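Local coordinates for protein probable TonB-dependent siderophore receptor PiuA (PDB 5FP1) that is an outer-membrane receptor that probably takes part in the first step of iron uptake by binding iron-chelating siderophores, at residues 39-43 / 485-489. Residues are numbered along the deposited sequence; the frame is centred on the assembly and turned at random.
Sequences DTPKS and YTSYA. With C8E ((hydroxyethyloxy)tri(ethyloxy)octane), chain C.
Pro41 lies against the ring of Tyr485 where the plug of this TonB-dependent receptor meets the inner wall of its beta-barrel, a worked example of how a plug loop is fastened to a barrel strand. Inward-facing Tyr485, Ser487 and Ala489 alternate along strand 482-493 with Thr486 and Tyr488, whose side chains lie on the opposite, detergent-bearing side.

Tyr485 can be followed outward from its CB, which packs 3.8 Å from Pro41 CB. With a chi1 of 70°, CG is flanked by both N and C of its own backbone, and the ring is carried across the loop. Tyr485 CD1 then approaches Pro41 CB to 3.6 Å. Pro41 CA sits over one face of the ring in a CH-pi contact, 3.7 Å from the Tyr485 ring centroid and 20° off the normal. Further out, Tyr485 CE1 lies 3.5 Å from Pro41 C, and Tyr485 OH is hydrogen-bonded to Glu524 OE2 on the neighbouring strand 518-531. That oxygen is also hydrogen-bonded to Ser43 OG, so one acidic group ties plug and barrel together at the tip of the ring.

Pro41 centres an inverse gamma turn closed by a weak bond from Lys42 N to Thr40 O. Lys42 stretches out as far as its bend at chi4, where Lys42 NZ passes 3.6 Å from Ala489 CB and bonds to Ser123 O. Pro41 O, meanwhile, accepts a 2.8 Å hydrogen bond from Ser487 OG, the donor tilted 27° from the carbonyl plane.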
loop_
_atom_site.group_PDB
_atom_site.type_symbol
_atom_site.label_atom_id
_atom_site.label_comp_id
_atom_site.label_asym_id
_atom_site.label_seq_id
_atom_site.Cartn_x
_atom_site.Cartn_y
_atom_site.Cartn_z
ATOM N N ASP A 39 -14.023 20.512 -3.135
ATOM C CA ASP A 39 -15.438 20.309 -3.312
ATOM C C ASP A 39 -15.832 18.855 -3.410
ATOM O O ASP A 39 -16.992 18.543 -3.619
ATOM C CB ASP A 39 -15.878 21.029 -4.572
ATOM C CG ASP A 39 -15.617 22.533 -4.483
ATOM O OD1 ASP A 39 -15.404 23.041 -3.360
ATOM O OD2 ASP A 39 -15.545 23.164 -5.536
ATOM N N THR A 40 -14.870 17.958 -3.248
ATOM C CA THR A 40 -15.153 16.527 -3.342
ATOM C C THR A 40 -15.601 16.050 -1.971
ATOM O O THR A 40 -14.906 16.279 -0.990
ATOM C CB THR A 40 -13.887 15.785 -3.838
ATOM O OG1 THR A 40 -13.541 16.249 -5.156
ATOM C CG2 THR A 40 -14.102 14.268 -3.844
ATOM N N PRO A 41 -16.783 15.415 -1.879
ATOM C CA PRO A 41 -17.336 14.999 -0.594
ATOM C C PRO A 41 -16.790 13.631 -0.136
ATOM O O PRO A 41 -17.545 12.682 0.095
ATOM C CB PRO A 41 -18.839 14.956 -0.871
ATOM C CG PRO A 41 -18.910 14.557 -2.324
ATOM C CD PRO A 41 -17.739 15.202 -2.982
ATOM N N LYS A 42 -15.471 13.563 -0.011
ATOM C CA LYS A 42 -14.768 12.326 0.295
ATOM C C LYS A 42 -13.403 12.712 0.794
ATOM O O LYS A 42 -12.855 13.726 0.373
ATOM C CB LYS A 42 -14.644 11.482 -0.974
ATOM C CG LYS A 42 -14.391 9.999 -0.730
ATOM C CD LYS A 42 -14.547 9.202 -2.016
ATOM C CE LYS A 42 -14.641 7.721 -1.711
ATOM N NZ LYS A 42 -16.003 7.350 -1.230
ATOM N N SER A 43 -12.844 11.921 1.704
ATOM C CA SER A 43 -11.490 12.188 2.190
ATOM C C SER A 43 -10.455 11.651 1.232
ATOM O O SER A 43 -10.459 10.463 0.883
ATOM C CB SER A 43 -11.289 11.572 3.551
ATOM O OG SER A 43 -12.209 12.114 4.489
ATOM N N TYR A 485 -19.971 18.988 3.779
ATOM C CA TYR A 485 -20.583 17.905 3.041
ATOM C C TYR A 485 -21.008 16.761 3.898
ATOM O O TYR A 485 -20.552 16.609 5.040
ATOM C CB TYR A 485 -19.638 17.405 1.925
ATOM C CG TYR A 485 -18.414 16.679 2.454
ATOM C CD1 TYR A 485 -18.436 15.295 2.684
ATOM C CD2 TYR A 485 -17.254 17.376 2.746
ATOM C CE1 TYR A 485 -17.306 14.623 3.184
ATOM C CE2 TYR A 485 -16.123 16.723 3.230
ATOM C CZ TYR A 485 -16.156 15.347 3.444
ATOM O OH TYR A 485 -15.033 14.751 3.969
ATOM N N THR A 486 -21.902 15.970 3.314
ATOM C CA THR A 486 -22.337 14.672 3.829
ATOM C C THR A 486 -22.253 13.708 2.664
ATOM O O THR A 486 -22.678 14.047 1.559
ATOM C CB THR A 486 -23.821 14.704 4.267
ATOM O OG1 THR A 486 -24.038 15.794 5.165
ATOM C CG2 THR A 486 -24.206 13.396 4.946
ATOM N N SER A 487 -21.765 12.492 2.899
ATOM C CA SER A 487 -21.747 11.502 1.834
ATOM C C SER A 487 -21.888 10.084 2.319
ATOM O O SER A 487 -21.634 9.764 3.474
ATOM C CB SER A 487 -20.482 11.651 0.975
ATOM O OG SER A 487 -19.337 11.261 1.706
ATOM N N TYR A 488 -22.319 9.246 1.403
ATOM C CA TYR A 488 -22.484 7.834 1.643
ATOM C C TYR A 488 -21.911 7.063 0.457
ATOM O O TYR A 488 -22.167 7.394 -0.695
ATOM C CB TYR A 488 -23.962 7.505 1.829
ATOM C CG TYR A 488 -24.233 6.045 2.042
ATOM C CD1 TYR A 488 -23.983 5.437 3.257
ATOM C CD2 TYR A 488 -24.691 5.261 1.000
ATOM C CE1 TYR A 488 -24.225 4.079 3.440
ATOM C CE2 TYR A 488 -24.933 3.913 1.170
ATOM C CZ TYR A 488 -24.696 3.328 2.389
ATOM O OH TYR A 488 -24.937 1.968 2.529
ATOM N N ALA A 489 -21.170 6.001 0.734
ATOM C CA ALA A 489 -20.557 5.198 -0.350
ATOM C C ALA A 489 -20.447 3.758 0.090
ATOM O O ALA A 489 -20.267 3.474 1.296
ATOM C CB ALA A 489 -19.184 5.753 -0.717
HETATM C C1 C8E C . -27.938 15.682 4.234
HETATM C C2 C8E C . -27.827 17.052 3.599
HETATM C C3 C8E C . -26.380 17.351 3.280
HETATM C C4 C8E C . -26.081 18.821 3.367
HETATM C C5 C8E C . -24.606 19.117 3.242
HETATM C C6 C8E C . -23.813 18.537 4.387
HETATM C C7 C8E C . -23.757 19.447 5.571
HETATM C C8 C8E C . -23.488 18.637 6.829
HETATM O O9 C8E C . -24.757 18.156 7.279
HETATM C C10 C8E C . -24.690 17.019 8.147
HETATM C C11 C8E C . -24.299 17.453 9.548
HETATM O O12 C8E C . -23.093 18.205 9.495
HETATM C C13 C8E C . -22.717 18.637 10.805
HETATM C C14 C8E C . -21.390 19.380 10.745
HETATM O O15 C8E C . -21.606 20.781 10.583
HETATM C C16 C8E C . -21.402 21.503 11.802
HETATM C C17 C8E C . -21.002 22.938 11.503
HETATM O O18 C8E C . -20.129 22.932 10.379
#